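PDB 3TQV: nicotinate-nucleotide pyrophosphorylase from Francisella tularensis subsp. tularensis, which probably catalyses the phosphoribosyl transfer and decarboxylation that turn quinolinate and phosphoribosyl diphosphate into nicotinate mononucleotide, a step of NAD biosynthesis. Local coordinates for residues N163-L168 / L173-H178; G249-N254 / D265-G270; K73-T78 / R101-A106. One frame throughout, in Å; residues are numbered along the deposited sequence.

Interaction 1 (N163-L168 / L173-H178); sequences NHRIGL and LIKENH. With PO4 (phosphate ion), chain F.
Arg165 and Leu173 meet without any backbone hydrogen bond between their segments, for 163-168 runs as irregular loop while 173-178 leaves strand 171-174 and, from Lys175 at the N-cap, turns into helix 176-180. The contact is carried by the arginine, which illustrates how one flat cation can be held by several unlike neighbours. CG of Arg165 sits between the backbone N and the carbonyl carbon (chi1 55°), and the chain beyond it is extended, bringing the guanidinium over Leu173. The two side chains cross at about a right angle: Leu173 CB lies over one face, 3.3 Å from Arg165 CZ and offset toward the rim, while Leu173 CD2 reaches to 3.5 Å from Arg165 NH2. Gly167 backs the opposite face.

The edge of the group serves the phosphate. Arg165 NE reaches O3 of the ion at 2.7 Å in an almost perfectly straight bond (178°), and Arg165 NH2 reaches O4 at 3.0 Å. With NH1 bound to the carbonyl of Ala171, bonds along two sides of the guanidinium fix its rotation. Lys175, bent at its last torsion (chi4 137°), brings NZ to 3.7 Å from O4 of the phosphate, probably adding positive charge, and the His164 ring lies beside the ion. The backbone N-H of Arg142 donates a hydrogen bond to the same ion, and Thr37 of the second subunit bonds to Leu173 N. Arg165 and Lys175 are predicted substrate-binding residues, so this basic pocket at the end of strand 171-174 is consistent with the anion-binding active site of a quinolinate phosphoribosyltransferase.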
loop_
_atom_site.group_PDB
_atom_site.type_symbol
_atom_site.label_atom_id
_atom_site.label_comp_id
_atom_site.label_asym_id
_atom_site.label_seq_id
_atom_site.Cartn_x
_atom_site.Cartn_y
_atom_site.Cartn_z
ATOM N N ASN B 163 -18.225 -5.438 0.147
ATOM C CA ASN B 163 -17.844 -4.310 0.969
ATOM C C ASN B 163 -18.573 -4.224 2.305
ATOM O O ASN B 163 -19.776 -4.000 2.358
ATOM C CB ASN B 163 -18.055 -3.011 0.192
ATOM C CG ASN B 163 -17.217 -2.938 -1.082
ATOM O OD1 ASN B 163 -16.073 -3.388 -1.110
ATOM N ND2 ASN B 163 -17.787 -2.368 -2.141
ATOM N N HIS B 164 -17.824 -4.392 3.389
ATOM C CA HIS B 164 -18.244 -3.934 4.707
ATOM C C HIS B 164 -18.387 -2.419 4.590
ATOM O O HIS B 164 -18.126 -1.860 3.533
ATOM C CB HIS B 164 -17.172 -4.295 5.722
ATOM C CG HIS B 164 -17.548 -4.014 7.141
ATOM N ND1 HIS B 164 -18.460 -4.775 7.834
ATOM C CD2 HIS B 164 -17.106 -3.077 8.007
ATOM C CE1 HIS B 164 -18.578 -4.309 9.062
ATOM N NE2 HIS B 164 -17.761 -3.282 9.195
ATOM N N ARG B 165 -18.797 -1.744 5.654
ATOM C CA ARG B 165 -19.106 -0.323 5.528
ATOM C C ARG B 165 -17.946 0.459 4.899
ATOM O O ARG B 165 -16.785 0.138 5.121
ATOM C CB ARG B 165 -19.489 0.268 6.881
ATOM C CG ARG B 165 -18.451 0.039 7.951
ATOM C CD ARG B 165 -18.754 0.816 9.216
ATOM N NE ARG B 165 -17.606 0.822 10.121
ATOM C CZ ARG B 165 -17.528 1.518 11.255
ATOM N NH1 ARG B 165 -18.538 2.289 11.651
ATOM N NH2 ARG B 165 -16.422 1.432 11.990
ATOM N N ILE B 166 -18.249 1.481 4.109
ATOM C CA ILE B 166 -17.187 2.314 3.558
ATOM C C ILE B 166 -16.411 3.083 4.631
ATOM O O ILE B 166 -15.191 3.222 4.528
ATOM C CB ILE B 166 -17.703 3.322 2.503
ATOM C CG1 ILE B 166 -18.527 2.602 1.437
ATOM C CG2 ILE B 166 -16.532 4.120 1.900
ATOM C CD1 ILE B 166 -17.871 1.321 0.918
ATOM N N GLY B 167 -17.103 3.589 5.651
ATOM C CA GLY B 167 -16.446 4.434 6.633
ATOM C C GLY B 167 -17.113 4.618 7.980
ATOM O O GLY B 167 -17.703 3.679 8.525
ATOM N N LEU B 168 -17.005 5.824 8.540
ATOM C CA LEU B 168 -17.609 6.095 9.843
ATOM C C LEU B 168 -19.021 6.688 9.712
ATOM O O LEU B 168 -19.723 6.882 10.707
ATOM C CB LEU B 168 -16.705 7.003 10.688
ATOM C CG LEU B 168 -15.309 6.469 11.059
ATOM C CD1 LEU B 168 -14.360 7.592 11.488
ATOM C CD2 LEU B 168 -15.356 5.361 12.122
ATOM N N LEU B 173 -21.020 0.956 13.920
ATOM C CA LEU B 173 -20.216 -0.169 14.416
ATOM C C LEU B 173 -19.923 -0.006 15.880
ATOM O O LEU B 173 -19.010 0.716 16.254
ATOM C CB LEU B 173 -18.904 -0.346 13.643
ATOM C CG LEU B 173 -18.062 -1.568 14.066
ATOM C CD1 LEU B 173 -18.928 -2.811 14.330
ATOM C CD2 LEU B 173 -16.955 -1.897 13.057
ATOM N N ILE B 174 -20.712 -0.679 16.707
ATOM C CA ILE B 174 -20.644 -0.501 18.154
ATOM C C ILE B 174 -19.681 -1.485 18.784
ATOM O O ILE B 174 -19.903 -2.696 18.699
ATOM C CB ILE B 174 -22.007 -0.693 18.804
ATOM C CG1 ILE B 174 -23.021 0.279 18.183
ATOM C CG2 ILE B 174 -21.897 -0.515 20.322
ATOM C CD1 ILE B 174 -24.470 -0.097 18.429
ATOM N N LYS B 175 -18.631 -0.946 19.422
ATOM C CA LYS B 175 -17.515 -1.722 19.985
ATOM C C LYS B 175 -17.474 -1.698 21.518
ATOM O O LYS B 175 -18.286 -1.018 22.156
ATOM C CB LYS B 175 -16.179 -1.205 19.431
ATOM C CG LYS B 175 -15.975 -1.490 17.953
ATOM C CD LYS B 175 -14.673 -0.903 17.437
ATOM C CE LYS B 175 -14.381 -1.377 16.016
ATOM N NZ LYS B 175 -13.880 -0.287 15.113
ATOM N N GLU B 176 -16.532 -2.451 22.095
ATOM C CA GLU B 176 -16.279 -2.452 23.538
ATOM C C GLU B 176 -16.238 -1.008 24.026
ATOM O O GLU B 176 -17.000 -0.611 24.916
ATOM C CB GLU B 176 -14.940 -3.164 23.854
ATOM C CG GLU B 176 -14.526 -3.207 25.346
ATOM C CD GLU B 176 -13.179 -2.505 25.654
ATOM O OE1 GLU B 176 -12.623 -1.811 24.769
ATOM O OE2 GLU B 176 -12.676 -2.649 26.794
ATOM N N ASN B 177 -15.348 -0.227 23.419
ATOM C CA ASN B 177 -15.188 1.186 23.749
ATOM C C ASN B 177 -16.533 1.925 23.770
ATOM O O ASN B 177 -16.764 2.749 24.645
ATOM C CB ASN B 177 -14.176 1.876 22.801
ATOM C CG ASN B 177 -12.710 1.395 23.009
ATOM O OD1 ASN B 177 -12.004 1.067 22.045
ATOM N ND2 ASN B 177 -12.253 1.384 24.263
ATOM N N HIS B 178 -17.425 1.621 22.822
ATOM C CA HIS B 178 -18.736 2.284 22.753
ATOM C C HIS B 178 -19.715 1.701 23.760
ATOM O O HIS B 178 -20.506 2.426 24.369
ATOM C CB HIS B 178 -19.371 2.150 21.364
ATOM C CG HIS B 178 -18.466 2.527 20.235
ATOM N ND1 HIS B 178 -18.454 3.787 19.684
ATOM C CD2 HIS B 178 -17.564 1.799 19.536
ATOM C CE1 HIS B 178 -17.570 3.826 18.701
ATOM N NE2 HIS B 178 -17.016 2.632 18.592
HETATM P P PO4 F . -14.386 -1.288 10.316
HETATM O O1 PO4 F . -14.816 -2.587 10.926
HETATM O O2 PO4 F . -13.159 -1.487 9.470
HETATM O O3 PO4 F . -15.501 -0.741 9.479
HETATM O O4 PO4 F . -14.094 -0.307 11.412
#

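Interaction 2 (G249-N254 / D265-G270); sequences GNIDRN and DFISVG. With PO4 (phosphate ion), chain E.
Ile251 packs against Ile267 and Val269 at the C-terminal ends of neighbouring strands of the parallel sheet in the C-terminal domain, whose family belongs with the TIM barrels. The two segments belong to a beta-alpha-beta crossover in which strand 244-248, helix 256-260 and strand 266-268 follow one another, the strands being parallel neighbours.

The apolar part rests on the branches of Ile251. Ile251 CG1 stands anti to the carbonyl carbon (chi1 -62°), and the extended arm carries Ile251 CD1 to 3.5 Å from Ile267 CG2; on the other branch, Ile251 CG2 faces Val269 CG2 at 4.0 Å. Ile251 crosses both partners at about a right angle, and Ile256 and Ile259 of helix 256-260 close over the isoleucine pair. No direct hydrogen bond joins the segments.

A water supplies the polar link. The water oxygen accepts from Gly249 N at 2.8 Å. The same water oxygen accepts from Ile251 N at 3.1 Å. It also has Ser268 O and a phosphate oxygen within donating distance, although its protons cannot serve every acceptor in reach. The anion is also gripped by Gly270 N and by Lys274. Gly249, Asn250, Val269 and Gly270 are predicted to bind substrate, consistent with a phosphate-binding site built from loops at the strand ends.

Within 249-254 the chain makes an Asx turn. Asp252 OD1 accepts twice from Asn254: the backbone N, at 2.9 Å, comes from above the carboxylate plane, whereas ND2, at 3.2 Å, meets the same oxygen nearly along its C-O axis.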
loop_
_atom_site.group_PDB
_atom_site.type_symbol
_atom_site.label_atom_id
_atom_site.label_comp_id
_atom_site.label_asym_id
_atom_site.label_seq_id
_atom_site.Cartn_x
_atom_site.Cartn_y
_atom_site.Cartn_z
ATOM N N GLY B 249 -10.992 -12.137 13.417
ATOM C CA GLY B 249 -9.992 -12.727 14.291
ATOM C C GLY B 249 -8.688 -12.909 13.546
ATOM O O GLY B 249 -8.232 -14.034 13.356
ATOM N N ASN B 250 -8.114 -11.787 13.115
ATOM C CA ASN B 250 -6.899 -11.755 12.298
ATOM C C ASN B 250 -6.819 -12.907 11.299
ATOM O O ASN B 250 -5.928 -13.743 11.380
ATOM C CB ASN B 250 -5.658 -11.727 13.204
ATOM C CG ASN B 250 -4.375 -11.406 12.447
ATOM O OD1 ASN B 250 -4.406 -10.861 11.336
ATOM N ND2 ASN B 250 -3.239 -11.738 13.052
ATOM N N ILE B 251 -7.747 -12.935 10.351
ATOM C CA ILE B 251 -7.889 -14.071 9.443
ATOM C C ILE B 251 -7.044 -13.971 8.167
ATOM O O ILE B 251 -6.911 -12.896 7.580
ATOM C CB ILE B 251 -9.370 -14.283 9.102
ATOM C CG1 ILE B 251 -10.134 -14.601 10.390
ATOM C CG2 ILE B 251 -9.537 -15.378 8.082
ATOM C CD1 ILE B 251 -11.638 -14.444 10.275
ATOM N N ASP B 252 -6.462 -15.101 7.772
ATOM C CA ASP B 252 -5.630 -15.204 6.572
ATOM C C ASP B 252 -5.924 -16.496 5.788
ATOM O O ASP B 252 -6.773 -17.304 6.181
ATOM C CB ASP B 252 -4.134 -15.124 6.937
ATOM C CG ASP B 252 -3.671 -16.288 7.830
ATOM O OD1 ASP B 252 -3.039 -17.234 7.320
ATOM O OD2 ASP B 252 -3.930 -16.262 9.049
ATOM N N ARG B 253 -5.200 -16.684 4.690
ATOM C CA ARG B 253 -5.349 -17.852 3.829
ATOM C C ARG B 253 -5.207 -19.178 4.569
ATOM O O ARG B 253 -5.560 -20.237 4.045
ATOM C CB ARG B 253 -4.320 -17.794 2.700
ATOM C CG ARG B 253 -2.891 -17.741 3.197
ATOM C CD ARG B 253 -1.904 -17.429 2.090
ATOM N NE ARG B 253 -0.648 -18.128 2.327
ATOM C CZ ARG B 253 0.155 -17.894 3.360
ATOM N NH1 ARG B 253 -0.160 -16.967 4.258
ATOM N NH2 ARG B 253 1.277 -18.590 3.497
ATOM N N ASN B 254 -4.691 -19.125 5.788
ATOM C CA ASN B 254 -4.449 -20.343 6.549
ATOM C C ASN B 254 -5.493 -20.651 7.621
ATOM O O ASN B 254 -5.510 -21.752 8.168
ATOM C CB ASN B 254 -3.037 -20.338 7.143
ATOM C CG ASN B 254 -1.964 -20.480 6.078
ATOM O OD1 ASN B 254 -1.811 -21.542 5.476
ATOM N ND2 ASN B 254 -1.218 -19.408 5.839
ATOM N N ASP B 265 -22.199 -16.476 7.951
ATOM C CA ASP B 265 -22.527 -15.796 6.714
ATOM C C ASP B 265 -21.304 -15.114 6.114
ATOM O O ASP B 265 -21.037 -15.218 4.914
ATOM C CB ASP B 265 -23.604 -14.739 6.978
ATOM C CG ASP B 265 -24.756 -15.259 7.832
ATOM O OD1 ASP B 265 -25.478 -16.186 7.394
ATOM O OD2 ASP B 265 -24.970 -14.711 8.934
ATOM N N PHE B 266 -20.571 -14.406 6.970
ATOM C CA PHE B 266 -19.519 -13.503 6.531
ATOM C C PHE B 266 -18.221 -13.666 7.310
ATOM O O PHE B 266 -18.237 -13.929 8.504
ATOM C CB PHE B 266 -19.976 -12.066 6.700
ATOM C CG PHE B 266 -21.085 -11.659 5.783
ATOM C CD1 PHE B 266 -20.895 -11.629 4.411
ATOM C CD2 PHE B 266 -22.305 -11.249 6.302
ATOM C CE1 PHE B 266 -21.911 -11.218 3.565
ATOM C CE2 PHE B 266 -23.333 -10.836 5.467
ATOM C CZ PHE B 266 -23.137 -10.830 4.090
ATOM N N ILE B 267 -17.102 -13.485 6.620
ATOM C CA ILE B 267 -15.788 -13.467 7.249
ATOM C C ILE B 267 -15.077 -12.146 6.942
ATOM O O ILE B 267 -14.789 -11.843 5.784
ATOM C CB ILE B 267 -14.916 -14.632 6.752
ATOM C CG1 ILE B 267 -15.542 -15.965 7.159
ATOM C CG2 ILE B 267 -13.494 -14.509 7.287
ATOM C CD1 ILE B 267 -14.777 -17.172 6.680
ATOM N N SER B 268 -14.826 -11.348 7.977
ATOM C CA SER B 268 -14.088 -10.098 7.818
ATOM C C SER B 268 -12.599 -10.392 7.746
ATOM O O SER B 268 -12.088 -11.248 8.466
ATOM C CB SER B 268 -14.364 -9.145 8.985
ATOM O OG SER B 268 -13.936 -7.829 8.668
ATOM N N VAL B 269 -11.904 -9.681 6.875
ATOM C CA VAL B 269 -10.488 -9.911 6.662
ATOM C C VAL B 269 -9.813 -8.590 6.315
ATOM O O VAL B 269 -10.066 -8.007 5.258
ATOM C CB VAL B 269 -10.245 -10.929 5.529
ATOM C CG1 VAL B 269 -8.764 -11.093 5.261
ATOM C CG2 VAL B 269 -10.847 -12.270 5.884
ATOM N N GLY B 270 -8.967 -8.106 7.213
ATOM C CA GLY B 270 -8.228 -6.888 6.965
ATOM C C GLY B 270 -7.061 -7.179 6.053
ATOM O O GLY B 270 -6.552 -6.290 5.379
HETATM P P PO4 E . -8.000 -7.949 10.906
HETATM O O1 PO4 E . -7.804 -9.054 11.907
HETATM O O2 PO4 E . -6.703 -7.741 10.185
HETATM O O3 PO4 E . -9.113 -8.371 9.983
HETATM O O4 PO4 E . -8.428 -6.672 11.585
HETATM O O HOH W 1 -10.220 -11.084 10.897
#

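Interaction 3 (K73-T78 / R101-A106); sequences KNIQIT and RSILTA
Ile75, the residue leading into strand 76-79, packs one methyl against the first turn of helix 100-130. The tight part is small: Ile75 CD1 lies 3.8 Å from Ser102 CB and 4.3 Å from Ile103 CG1. With CG1 anti to the carbonyl carbon (chi1 -58°) and CD1 extending the chain, the longer branch of Ile75 does all this touching. Of the Ser102 side chain, CB does the touching; its hydroxyl is hydrogen-bonded to Asp72, just before the segment, and so the polar end of the serine ties the helix to the same turn. The other carboxylate oxygen of Asp72 accepts from the backbone N of Asn74.

The other side faces solvent: Lys73, Asn74, Gln76 and Thr78 are exposed and make no contact with 101-106, and Lys73 NZ turns back to the carbonyl of Asn69.

The contact belongs to the N-terminal domain, far from the predicted substrate site. Ile75 also rests on Ile68 of helix 61-71 and Leu96 of strand 92-97, while Ile103 leans on Leu283 and Val285 of strand 281-285, so the start of helix 100-130 packs against the four-stranded antiparallel sheet, with helix 61-71 alongside.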
loop_
_atom_site.group_PDB
_atom_site.type_symbol
_atom_site.label_atom_id
_atom_site.label_comp_id
_atom_site.label_asym_id
_atom_site.label_seq_id
_atom_site.Cartn_x
_atom_site.Cartn_y
_atom_site.Cartn_z
ATOM N N LYS B 73 -3.327 12.942 -24.470
ATOM C CA LYS B 73 -4.548 12.334 -24.991
ATOM C C LYS B 73 -4.310 11.620 -26.330
ATOM O O LYS B 73 -5.141 10.830 -26.774
ATOM C CB LYS B 73 -5.659 13.382 -25.133
ATOM C CG LYS B 73 -5.932 14.191 -23.879
ATOM C CD LYS B 73 -7.317 14.819 -23.921
ATOM C CE LYS B 73 -7.530 15.809 -22.776
ATOM N NZ LYS B 73 -7.290 15.209 -21.416
ATOM N N ASN B 74 -3.170 11.900 -26.958
ATOM C CA ASN B 74 -2.793 11.280 -28.231
ATOM C C ASN B 74 -2.487 9.787 -28.132
ATOM O O ASN B 74 -2.636 9.068 -29.113
ATOM C CB ASN B 74 -1.584 11.994 -28.860
ATOM C CG ASN B 74 -1.894 13.420 -29.281
ATOM O OD1 ASN B 74 -2.938 13.697 -29.881
ATOM N ND2 ASN B 74 -0.986 14.338 -28.957
ATOM N N ILE B 75 -2.036 9.329 -26.963
ATOM C CA ILE B 75 -1.772 7.904 -26.765
ATOM C C ILE B 75 -3.063 7.104 -26.872
ATOM O O ILE B 75 -4.006 7.351 -26.127
ATOM C CB ILE B 75 -1.143 7.593 -25.389
ATOM C CG1 ILE B 75 0.169 8.361 -25.190
ATOM C CG2 ILE B 75 -0.910 6.086 -25.251
ATOM C CD1 ILE B 75 0.719 8.294 -23.752
ATOM N N GLN B 76 -3.099 6.142 -27.788
ATOM C CA GLN B 76 -4.264 5.279 -27.937
ATOM C C GLN B 76 -4.062 3.989 -27.159
ATOM O O GLN B 76 -3.017 3.337 -27.276
ATOM C CB GLN B 76 -4.496 4.935 -29.405
ATOM C CG GLN B 76 -4.316 6.092 -30.357
ATOM C CD GLN B 76 -3.838 5.639 -31.722
ATOM O OE1 GLN B 76 -4.550 4.934 -32.443
ATOM N NE2 GLN B 76 -2.617 6.032 -32.081
ATOM N N ILE B 77 -5.072 3.612 -26.378
ATOM C CA ILE B 77 -4.993 2.380 -25.599
ATOM C C ILE B 77 -6.055 1.362 -26.030
ATOM O O ILE B 77 -7.214 1.708 -26.273
ATOM C CB ILE B 77 -5.098 2.670 -24.079
ATOM C CG1 ILE B 77 -4.871 1.404 -23.270
ATOM C CG2 ILE B 77 -6.444 3.284 -23.734
ATOM C CD1 ILE B 77 -4.626 1.684 -21.796
ATOM N N THR B 78 -5.644 0.107 -26.144
ATOM C CA THR B 78 -6.597 -0.968 -26.342
ATOM C C THR B 78 -6.435 -2.011 -25.261
ATOM O O THR B 78 -5.352 -2.554 -25.058
ATOM C CB THR B 78 -6.428 -1.643 -27.694
ATOM O OG1 THR B 78 -6.396 -0.642 -28.709
ATOM C CG2 THR B 78 -7.590 -2.603 -27.951
ATOM N N ARG B 101 8.138 9.409 -25.850
ATOM C CA ARG B 101 8.489 10.151 -24.653
ATOM C C ARG B 101 7.346 10.113 -23.666
ATOM O O ARG B 101 7.534 9.831 -22.491
ATOM C CB ARG B 101 8.849 11.595 -25.020
ATOM C CG ARG B 101 9.911 11.683 -26.097
ATOM C CD ARG B 101 10.427 13.092 -26.251
ATOM N NE ARG B 101 11.592 13.171 -27.131
ATOM C CZ ARG B 101 12.128 14.313 -27.539
ATOM N NH1 ARG B 101 11.603 15.456 -27.140
ATOM N NH2 ARG B 101 13.178 14.319 -28.337
ATOM N N SER B 102 6.154 10.401 -24.163
ATOM C CA SER B 102 4.939 10.324 -23.360
ATOM C C SER B 102 4.839 8.927 -22.748
ATOM O O SER B 102 4.702 8.775 -21.537
ATOM C CB SER B 102 3.720 10.600 -24.242
ATOM O OG SER B 102 3.857 11.811 -24.962
ATOM N N ILE B 103 4.945 7.909 -23.597
ATOM C CA ILE B 103 4.829 6.528 -23.162
ATOM C C ILE B 103 5.860 6.169 -22.088
ATOM O O ILE B 103 5.517 5.545 -21.073
ATOM C CB ILE B 103 4.965 5.559 -24.348
ATOM C CG1 ILE B 103 3.726 5.626 -25.240
ATOM C CG2 ILE B 103 5.144 4.134 -23.855
ATOM C CD1 ILE B 103 3.871 4.875 -26.550
ATOM N N LEU B 104 7.114 6.554 -22.318
ATOM C CA LEU B 104 8.177 6.228 -21.383
ATOM C C LEU B 104 7.944 6.925 -20.053
ATOM O O LEU B 104 8.446 6.494 -19.009
ATOM C CB LEU B 104 9.555 6.621 -21.935
ATOM C CG LEU B 104 10.113 5.778 -23.085
ATOM C CD1 LEU B 104 11.490 6.279 -23.521
ATOM C CD2 LEU B 104 10.131 4.289 -22.730
ATOM N N THR B 105 7.187 8.010 -20.106
ATOM C CA THR B 105 6.903 8.800 -18.923
ATOM C C THR B 105 5.665 8.269 -18.216
ATOM O O THR B 105 5.650 8.141 -16.990
ATOM C CB THR B 105 6.741 10.284 -19.276
ATOM O OG1 THR B 105 7.998 10.781 -19.768
ATOM C CG2 THR B 105 6.316 11.081 -18.051
ATOM N N ALA B 106 4.637 7.949 -18.995
ATOM C CA ALA B 106 3.415 7.371 -18.443
ATOM C C ALA B 106 3.700 6.073 -17.676
ATOM O O ALA B 106 3.030 5.747 -16.680
ATOM C CB ALA B 106 2.411 7.115 -19.552
#

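Overall arrangement
The three contacts fall in two domains of one chain. Interactions 1 and 2 both reach the six-stranded parallel sheet of the C-terminal domain; their centres are 16 Å apart and their nearest atoms about 5 Å, each holds a phosphate ion, and together they contribute six predicted substrate-binding residues. The two ions may therefore mark separate anionic parts of one active-site pocket. Interaction 3 lies in the N-terminal domain, across the chain's centre, 42 Å from interaction 1 and 40 Å from interaction 2 between centres. Interactions 1 and 3 nevertheless share the dimer interface: His178 packs on Leu104 of the second subunit, and Leu168 on Thr105 of the second subunit.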